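PDB 1X9F: hemoglobin chain d1 from Lumbricus terrestris, which probably carries oxygen as one globin subunit of the earthworm's large hemoglobin assembly, binding it reversibly at a heme iron. Local coordinates for residues D[104-107]-D[108-112]; D[111-114]-D[115-119]; D[123-126]-D[127-131]. One frame throughout, in Å; residues are numbered along the deposited sequence.

Interaction 1 (D[104-107]-D[108-112]); sequences FDIF and LKHLL. With HEM (protoporphyrin IX containing Fe), chain T.
I106 and H110 illustrate how a side chain can share a backbone acceptor that its own helix already employs. The peptide nitrogen of H110 donates to I106 O, one turn back, and the imidazole adds a second hydrogen bond, from H110 ND1 to the same I106 O at 3.1 Å. The two donors reach the carbonyl from opposite faces of its plane. ND1 stands 40° out of that plane, whereas the oxygen lies near the plane of the imidazole, so the ring meets it with its edge. With CG beside the backbone N (chi1 -76°), the ring folds back along the helix, and the bond fixes its rotation. The ordinary ladder continues around this fork, with L108 N bonded to F104 O, K109 N to D105 O and L111 N to F107 O.

Van der Waals contacts run alongside. I106 CG2 lies beside the imidazole, 3.6 Å from H110 ND1, the two side chains pointing the same way. F107 CE2 comes 3.9 Å from L111 CD2, obliquely to the ring.

The heme is the third partner. One face of the F107 ring receives a vinyl group near its rim, with F107 CZ 3.8 Å from HEM CAB. A face of F104 takes the methyl CMC, while F104 CE2 reaches the methine HEM CHC at 3.6 Å. F104 also lies close to H94, the axial ligand of the iron.

Among the charged groups, D105 forms a salt bridge with K140, and K109 with D38. This length of helix 101-119, the G helix of the globin fold, thus lies between helix 21-38, where F107 and H110 meet I35, and helix 125-139, where F104 meets I139 and L108 meets V132.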
loop_
_atom_site.group_PDB
_atom_site.type_symbol
_atom_site.label_atom_id
_atom_site.label_comp_id
_atom_site.label_asym_id
_atom_site.label_seq_id
_atom_site.Cartn_x
_atom_site.Cartn_y
_atom_site.Cartn_z
ATOM N N PHE D 104 31.227 7.955 0.119
ATOM C CA PHE D 104 30.262 9.026 0.352
ATOM C C PHE D 104 29.473 9.333 -0.908
ATOM O O PHE D 104 28.275 9.636 -0.837
ATOM C CB PHE D 104 30.963 10.266 0.907
ATOM C CG PHE D 104 31.610 10.020 2.231
ATOM C CD1 PHE D 104 32.858 9.414 2.297
ATOM C CD2 PHE D 104 30.954 10.341 3.412
ATOM C CE1 PHE D 104 33.455 9.153 3.519
ATOM C CE2 PHE D 104 31.545 10.084 4.642
ATOM C CZ PHE D 104 32.798 9.491 4.695
ATOM N N ASP D 105 30.133 9.244 -2.059
ATOM C CA ASP D 105 29.435 9.408 -3.328
ATOM C C ASP D 105 28.378 8.332 -3.520
ATOM O O ASP D 105 27.266 8.627 -3.961
ATOM C CB ASP D 105 30.415 9.406 -4.501
ATOM C CG ASP D 105 31.332 10.602 -4.483
ATOM O OD1 ASP D 105 32.238 10.671 -5.340
ATOM O OD2 ASP D 105 31.231 11.529 -3.649
ATOM N N ILE D 106 28.727 7.091 -3.190
ATOM C CA ILE D 106 27.770 5.990 -3.262
ATOM C C ILE D 106 26.647 6.237 -2.260
ATOM O O ILE D 106 25.474 5.984 -2.556
ATOM C CB ILE D 106 28.460 4.628 -2.999
ATOM C CG1 ILE D 106 29.447 4.295 -4.125
ATOM C CG2 ILE D 106 27.419 3.500 -2.848
ATOM C CD1 ILE D 106 30.680 3.525 -3.666
ATOM N N PHE D 107 27.008 6.739 -1.084
ATOM C CA PHE D 107 26.014 7.062 -0.079
ATOM C C PHE D 107 24.978 8.038 -0.631
ATOM O O PHE D 107 23.771 7.782 -0.551
ATOM C CB PHE D 107 26.673 7.654 1.162
ATOM C CG PHE D 107 25.696 8.062 2.222
ATOM C CD1 PHE D 107 25.418 7.215 3.287
ATOM C CD2 PHE D 107 25.055 9.298 2.161
ATOM C CE1 PHE D 107 24.515 7.589 4.278
ATOM C CE2 PHE D 107 24.146 9.678 3.141
ATOM C CZ PHE D 107 23.880 8.824 4.205
ATOM N N LEU D 108 25.462 9.149 -1.179
ATOM C CA LEU D 108 24.609 10.163 -1.764
ATOM C C LEU D 108 23.733 9.581 -2.863
ATOM O O LEU D 108 22.541 9.885 -2.924
ATOM C CB LEU D 108 25.461 11.306 -2.322
ATOM C CG LEU D 108 24.734 12.479 -2.994
ATOM C CD1 LEU D 108 23.719 13.131 -2.062
ATOM C CD2 LEU D 108 25.751 13.501 -3.480
ATOM N N LYS D 109 24.322 8.745 -3.720
ATOM C CA LYS D 109 23.580 8.108 -4.815
ATOM C C LYS D 109 22.363 7.361 -4.280
ATOM O O LYS D 109 21.263 7.467 -4.828
ATOM C CB LYS D 109 24.471 7.140 -5.614
ATOM C CG LYS D 109 23.858 6.675 -6.944
ATOM C CD LYS D 109 23.824 5.145 -7.074
ATOM C CE LYS D 109 25.191 4.544 -7.391
ATOM N NZ LYS D 109 25.138 3.054 -7.485
ATOM N N HIS D 110 22.569 6.616 -3.201
ATOM C CA HIS D 110 21.503 5.815 -2.640
ATOM C C HIS D 110 20.561 6.599 -1.746
ATOM O O HIS D 110 19.367 6.305 -1.715
ATOM C CB HIS D 110 22.070 4.619 -1.905
ATOM C CG HIS D 110 22.539 3.534 -2.815
ATOM N ND1 HIS D 110 23.858 3.396 -3.194
ATOM C CD2 HIS D 110 21.865 2.529 -3.424
ATOM C CE1 HIS D 110 23.976 2.351 -3.993
ATOM N NE2 HIS D 110 22.782 1.808 -4.148
ATOM N N LEU D 111 21.084 7.583 -1.018
ATOM C CA LEU D 111 20.221 8.491 -0.280
ATOM C C LEU D 111 19.201 9.117 -1.230
ATOM O O LEU D 111 18.001 9.085 -0.959
ATOM C CB LEU D 111 21.032 9.571 0.432
ATOM C CG LEU D 111 20.207 10.594 1.217
ATOM C CD1 LEU D 111 19.439 9.947 2.380
ATOM C CD2 LEU D 111 21.097 11.730 1.710
ATOM N N LEU D 112 19.672 9.645 -2.361
ATOM C CA LEU D 112 18.785 10.294 -3.330
ATOM C C LEU D 112 17.748 9.340 -3.920
ATOM O O LEU D 112 16.593 9.721 -4.138
ATOM C CB LEU D 112 19.590 10.975 -4.440
ATOM C CG LEU D 112 20.447 12.177 -4.030
ATOM C CD1 LEU D 112 20.980 12.882 -5.270
ATOM C CD2 LEU D 112 19.676 13.170 -3.173
HETATM C CHA HEM T . 30.034 6.688 12.160
HETATM C CHB HEM T . 27.516 10.299 10.081
HETATM C CHC HEM T . 28.499 8.494 5.638
HETATM C CHD HEM T . 31.341 5.082 7.755
HETATM C C1A HEM T . 29.147 7.829 11.962
HETATM C C2A HEM T . 28.631 8.475 13.069
HETATM C C3A HEM T . 27.850 9.579 12.516
HETATM C C4A HEM T . 28.073 9.379 11.069
HETATM C CMA HEM T . 27.047 10.629 13.245
HETATM C CAA HEM T . 28.796 8.074 14.508
HETATM C CBA HEM T . 29.816 8.892 15.272
HETATM C CGA HEM T . 29.702 8.382 16.693
HETATM O O1A HEM T . 28.679 8.647 17.368
HETATM O O2A HEM T . 30.645 7.696 17.139
HETATM C C1B HEM T . 27.587 10.125 8.634
HETATM C C2B HEM T . 26.892 10.970 7.786
HETATM C C3B HEM T . 27.188 10.410 6.585
HETATM C C4B HEM T . 28.015 9.332 6.737
HETATM C CMB HEM T . 26.033 12.183 8.089
HETATM C CAB HEM T . 26.733 10.958 5.470
HETATM C CBB HEM T . 26.373 11.700 4.395
HETATM C C1C HEM T . 29.372 7.328 5.841
HETATM C C2C HEM T . 29.794 6.569 4.766
HETATM C C3C HEM T . 30.590 5.630 5.356
HETATM C C4C HEM T . 30.571 5.835 6.735
HETATM C CMC HEM T . 29.497 6.739 3.290
HETATM C CAC HEM T . 31.224 4.573 4.512
HETATM C CBC HEM T . 32.280 3.764 4.985
HETATM C C1D HEM T . 31.278 5.242 9.224
HETATM C C2D HEM T . 31.938 4.381 10.109
HETATM C C3D HEM T . 31.580 4.806 11.369
HETATM C C4D HEM T . 30.703 5.953 11.091
HETATM C CMD HEM T . 32.846 3.230 9.759
HETATM C CAD HEM T . 32.003 4.286 12.720
HETATM C CBD HEM T . 31.112 3.144 13.195
HETATM C CGD HEM T . 31.627 2.774 14.567
HETATM O O1D HEM T . 31.486 3.592 15.502
HETATM O O2D HEM T . 32.185 1.667 14.706
HETATM N NA HEM T . 28.879 8.341 10.739
HETATM N NB HEM T . 28.273 9.106 8.044
HETATM N NC HEM T . 29.845 6.931 7.058
HETATM N ND HEM T . 30.505 6.198 9.783
HETATM FE FE HEM T . 29.405 7.656 8.900
#

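Interaction 2 (D[111-114]-D[115-119]); sequences LLHV and LGDRL
L111 and L115 stand one turn apart on helix 101-119, the G helix of the globin fold, and their side chains cross obliquely. The branch point of the first meets a methyl of the second, L111 CG lying 3.7 Å from L115 CD1, and L111 CD1 approaches the same methyl. The leucines differ in their first torsion. L111 carries CG beside its carbonyl carbon, whereas L115 carries it beside the backbone N (chi1 -81°), which brings the L115 branch back over L111 O. L112 joins more loosely, with L112 CD2 4.5 Å from L115 CD1. These leucines, with V114, make an apolar face: L112 and L115 pack on W128 of helix 125-139, L115 also on W14 of helix 4-18, and L111, V114 and L115 on F27 of helix 21-38.

A polar pair occupies another side of the helix. H113 and D117 also cross, their ring and carboxylate planes 81° apart, and D117 OD2 comes obliquely to the imidazole, 3.7 Å from H113 ND1. The other oxygen of D117 has a stronger commitment, a salt bridge from OD1 to R33 of the second subunit, and H113 packs on D37 of that subunit. The nearby carboxylate may slightly favour a protonated histidine, though R33 of the second subunit offsets its charge. This side of the helix therefore faces a subunit interface rather than the interior.

Backbone bonds tie the two halves together, L115 N to L111 O, G116 N to L112 O at 2.9 Å and D117 N to H113 O. Near the end of the helix R118 runs past V114: its chain bends at chi2 (-83°), its guanidinium forms a salt bridge with E30, and V114 O has R118 N as donor at 3.2 Å with R118 CG alongside at 3.6 Å.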
loop_
_atom_site.group_PDB
_atom_site.type_symbol
_atom_site.label_atom_id
_atom_site.label_comp_id
_atom_site.label_asym_id
_atom_site.label_seq_id
_atom_site.Cartn_x
_atom_site.Cartn_y
_atom_site.Cartn_z
ATOM N N LEU D 111 21.084 7.583 -1.018
ATOM C CA LEU D 111 20.221 8.491 -0.280
ATOM C C LEU D 111 19.201 9.117 -1.230
ATOM O O LEU D 111 18.001 9.085 -0.959
ATOM C CB LEU D 111 21.032 9.571 0.432
ATOM C CG LEU D 111 20.207 10.594 1.217
ATOM C CD1 LEU D 111 19.439 9.947 2.380
ATOM C CD2 LEU D 111 21.097 11.730 1.710
ATOM N N LEU D 112 19.672 9.645 -2.361
ATOM C CA LEU D 112 18.785 10.294 -3.330
ATOM C C LEU D 112 17.748 9.340 -3.920
ATOM O O LEU D 112 16.593 9.721 -4.138
ATOM C CB LEU D 112 19.590 10.975 -4.440
ATOM C CG LEU D 112 20.447 12.177 -4.030
ATOM C CD1 LEU D 112 20.980 12.882 -5.270
ATOM C CD2 LEU D 112 19.676 13.170 -3.173
ATOM N N HIS D 113 18.165 8.098 -4.150
ATOM C CA HIS D 113 17.303 7.061 -4.701
ATOM C C HIS D 113 16.198 6.657 -3.718
ATOM O O HIS D 113 15.024 6.581 -4.099
ATOM C CB HIS D 113 18.158 5.857 -5.097
ATOM C CG HIS D 113 17.414 4.811 -5.863
ATOM N ND1 HIS D 113 16.536 3.936 -5.261
ATOM C CD2 HIS D 113 17.425 4.490 -7.177
ATOM C CE1 HIS D 113 16.031 3.127 -6.174
ATOM N NE2 HIS D 113 16.553 3.443 -7.345
ATOM N N VAL D 114 16.568 6.408 -2.461
ATOM C CA VAL D 114 15.580 6.091 -1.430
ATOM C C VAL D 114 14.672 7.293 -1.147
ATOM O O VAL D 114 13.469 7.122 -0.942
ATOM C CB VAL D 114 16.202 5.518 -0.111
ATOM C CG1 VAL D 114 17.090 4.303 -0.409
ATOM C CG2 VAL D 114 16.983 6.568 0.665
ATOM N N LEU D 115 15.241 8.500 -1.152
ATOM C CA LEU D 115 14.446 9.712 -0.957
ATOM C C LEU D 115 13.416 9.856 -2.073
ATOM O O LEU D 115 12.250 10.183 -1.817
ATOM C CB LEU D 115 15.332 10.956 -0.872
ATOM C CG LEU D 115 15.998 11.226 0.482
ATOM C CD1 LEU D 115 17.062 12.282 0.324
ATOM C CD2 LEU D 115 14.990 11.649 1.537
ATOM N N GLY D 116 13.856 9.584 -3.301
ATOM C CA GLY D 116 12.991 9.562 -4.479
ATOM C C GLY D 116 11.768 8.679 -4.315
ATOM O O GLY D 116 10.661 9.078 -4.679
ATOM N N ASP D 117 11.961 7.482 -3.762
ATOM C CA ASP D 117 10.850 6.567 -3.507
ATOM C C ASP D 117 9.863 7.149 -2.520
ATOM O O ASP D 117 8.655 7.056 -2.720
ATOM C CB ASP D 117 11.354 5.233 -2.959
ATOM C CG ASP D 117 12.115 4.434 -3.984
ATOM O OD1 ASP D 117 11.672 4.379 -5.150
ATOM O OD2 ASP D 117 13.166 3.817 -3.716
ATOM N N ARG D 118 10.378 7.736 -1.448
ATOM C CA ARG D 118 9.529 8.287 -0.405
ATOM C C ARG D 118 8.765 9.510 -0.877
ATOM O O ARG D 118 7.566 9.638 -0.617
ATOM C CB ARG D 118 10.365 8.660 0.812
ATOM C CG ARG D 118 10.888 7.468 1.591
ATOM C CD ARG D 118 9.868 6.903 2.572
ATOM N NE ARG D 118 10.374 5.754 3.327
ATOM C CZ ARG D 118 11.032 4.720 2.805
ATOM N NH1 ARG D 118 11.274 4.644 1.500
ATOM N NH2 ARG D 118 11.441 3.740 3.598
ATOM N N LEU D 119 9.455 10.414 -1.564
ATOM C CA LEU D 119 8.837 11.689 -1.913
ATOM C C LEU D 119 8.139 11.649 -3.263
ATOM O O LEU D 119 7.209 12.418 -3.504
ATOM C CB LEU D 119 9.862 12.823 -1.848
ATOM C CG LEU D 119 10.348 13.121 -0.422
ATOM C CD1 LEU D 119 11.728 13.761 -0.437
ATOM C CD2 LEU D 119 9.342 13.987 0.347
#

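Interaction 3 (D[123-126]-D[127-131]); sequences FDFG and AWHDC
F123 reaches W128 with one corner of its ring. F123 CE1 lies over a face of the indole, displaced toward the rim of the five-membered ring and nearest W128 CD1. The side chains cross at about a right angle, and the ring planes are inclined at 39° with centroids 4.7 Å apart, an oblique pairing, neither a stack nor edge-to-face. Beside it D124 is the N-cap of helix 125-139; with CG turned beside its carbonyl carbon (chi1 -157°), the carboxylate reaches forward so that D124 OD2 accepts from A127 N at 3.1 Å, the donor coming from well above the carboxylate plane. The methyl of A127 rests against the same carboxylate, A127 CB being 3.4 Å from D124 CG. The backbone carbonyl of D124 serves the next residue, taking W128 N at 2.8 Å in an almost straight bond. Further round, the rings of F125 and H129 run nearly parallel, but are slid so far apart that they barely overlap.

The next shell holds these groups in place. Q13 OE1 accepts from both D124 N and W128 NE1, linking cap and indole to helix 4-18, and K9 forms a salt bridge with D124 OD1. The edge-to-face partner of F123 is Y55 of the second subunit, while the disulfide from C131 to C2 secures the helix to the N-terminal segment.

The two carboxylate oxygens of D124 thus have separate tasks, one at the helix start and one with a lysine; its negative charge probably also interacts favourably with the dipole at this N-terminal end.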
loop_
_atom_site.group_PDB
_atom_site.type_symbol
_atom_site.label_atom_id
_atom_site.label_comp_id
_atom_site.label_asym_id
_atom_site.label_seq_id
_atom_site.Cartn_x
_atom_site.Cartn_y
_atom_site.Cartn_z
ATOM N N PHE D 123 10.099 15.128 -5.631
ATOM C CA PHE D 123 11.427 15.142 -5.047
ATOM C C PHE D 123 12.328 16.127 -5.783
ATOM O O PHE D 123 12.585 15.970 -6.975
ATOM C CB PHE D 123 11.985 13.715 -5.054
ATOM C CG PHE D 123 13.436 13.605 -4.683
ATOM C CD1 PHE D 123 13.904 14.045 -3.449
ATOM C CD2 PHE D 123 14.332 13.012 -5.568
ATOM C CE1 PHE D 123 15.254 13.918 -3.117
ATOM C CE2 PHE D 123 15.681 12.882 -5.247
ATOM C CZ PHE D 123 16.143 13.338 -4.019
ATOM N N ASP D 124 12.780 17.152 -5.064
ATOM C CA ASP D 124 13.656 18.162 -5.642
ATOM C C ASP D 124 15.103 17.694 -5.723
ATOM O O ASP D 124 15.972 18.126 -4.955
ATOM C CB ASP D 124 13.567 19.467 -4.867
ATOM C CG ASP D 124 13.995 20.655 -5.696
ATOM O OD1 ASP D 124 13.514 21.772 -5.408
ATOM O OD2 ASP D 124 14.792 20.578 -6.660
ATOM N N PHE D 125 15.328 16.810 -6.687
ATOM C CA PHE D 125 16.624 16.241 -6.992
ATOM C C PHE D 125 17.718 17.308 -7.118
ATOM O O PHE D 125 18.786 17.169 -6.520
ATOM C CB PHE D 125 16.500 15.418 -8.278
ATOM C CG PHE D 125 17.755 14.704 -8.663
ATOM C CD1 PHE D 125 18.650 15.281 -9.563
ATOM C CD2 PHE D 125 18.054 13.454 -8.125
ATOM C CE1 PHE D 125 19.827 14.629 -9.922
ATOM C CE2 PHE D 125 19.226 12.790 -8.478
ATOM C CZ PHE D 125 20.118 13.380 -9.379
ATOM N N GLY D 126 17.442 18.362 -7.889
ATOM C CA GLY D 126 18.374 19.475 -8.055
ATOM C C GLY D 126 18.792 20.066 -6.721
ATOM O O GLY D 126 19.985 20.157 -6.420
ATOM N N ALA D 127 17.801 20.446 -5.915
ATOM C CA ALA D 127 18.056 21.048 -4.609
ATOM C C ALA D 127 18.820 20.085 -3.714
ATOM O O ALA D 127 19.836 20.460 -3.135
ATOM C CB ALA D 127 16.756 21.484 -3.950
ATOM N N TRP D 128 18.344 18.846 -3.617
ATOM C CA TRP D 128 19.023 17.835 -2.808
ATOM C C TRP D 128 20.453 17.659 -3.221
ATOM O O TRP D 128 21.359 17.760 -2.390
ATOM C CB TRP D 128 18.311 16.495 -2.871
ATOM C CG TRP D 128 17.233 16.472 -1.919
ATOM C CD1 TRP D 128 15.962 16.886 -2.136
ATOM C CD2 TRP D 128 17.307 16.085 -0.543
ATOM N NE1 TRP D 128 15.219 16.751 -0.990
ATOM C CE2 TRP D 128 16.023 16.263 0.006
ATOM C CE3 TRP D 128 18.325 15.585 0.282
ATOM C CZ2 TRP D 128 15.724 15.960 1.339
ATOM C CZ3 TRP D 128 18.028 15.290 1.614
ATOM C CH2 TRP D 128 16.738 15.477 2.125
ATOM N N HIS D 129 20.651 17.418 -4.510
ATOM C CA HIS D 129 21.972 17.158 -5.029
ATOM C C HIS D 129 22.957 18.269 -4.724
ATOM O O HIS D 129 24.067 18.004 -4.275
ATOM C CB HIS D 129 21.923 16.920 -6.523
ATOM C CG HIS D 129 23.126 16.209 -7.034
ATOM N ND1 HIS D 129 23.264 14.842 -6.947
ATOM C CD2 HIS D 129 24.268 16.672 -7.592
ATOM C CE1 HIS D 129 24.432 14.490 -7.451
ATOM N NE2 HIS D 129 25.060 15.581 -7.851
ATOM N N ASP D 130 22.557 19.508 -4.986
ATOM C CA ASP D 130 23.391 20.646 -4.647
ATOM C C ASP D 130 23.693 20.601 -3.161
ATOM O O ASP D 130 24.858 20.540 -2.751
ATOM C CB ASP D 130 22.677 21.957 -4.984
ATOM C CG ASP D 130 22.564 22.199 -6.475
ATOM O OD1 ASP D 130 21.878 23.166 -6.867
ATOM O OD2 ASP D 130 23.125 21.485 -7.333
ATOM N N CYS D 131 22.614 20.597 -2.373
ATOM C CA CYS D 131 22.664 20.764 -0.924
ATOM C C CYS D 131 23.445 19.710 -0.139
ATOM O O CYS D 131 24.308 20.055 0.672
ATOM C CB CYS D 131 21.238 20.830 -0.393
ATOM S SG CYS D 131 20.929 22.303 0.578
#

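Along the chain, interactions 1 and 2 come first, both on helix 101-119. They overlap, sharing L111 and L112, so that the heme-facing part of the helix runs directly into its subunit-facing end. Interaction 3 follows in series, after the connection that leads into helix 125-139. Interactions 1 and 2 join successive turns and interaction 3 joins a helix start to the loop before it; all are local and close no long loop, and none crosses another. The connection is closed instead between them: L112 CD1 meets H129 ND1 at 3.4 Å, while L115 packs on the indole of W128. Helices 101-119 and 125-139 are thereby joined, and interactions 2 and 3 both border the second subunit.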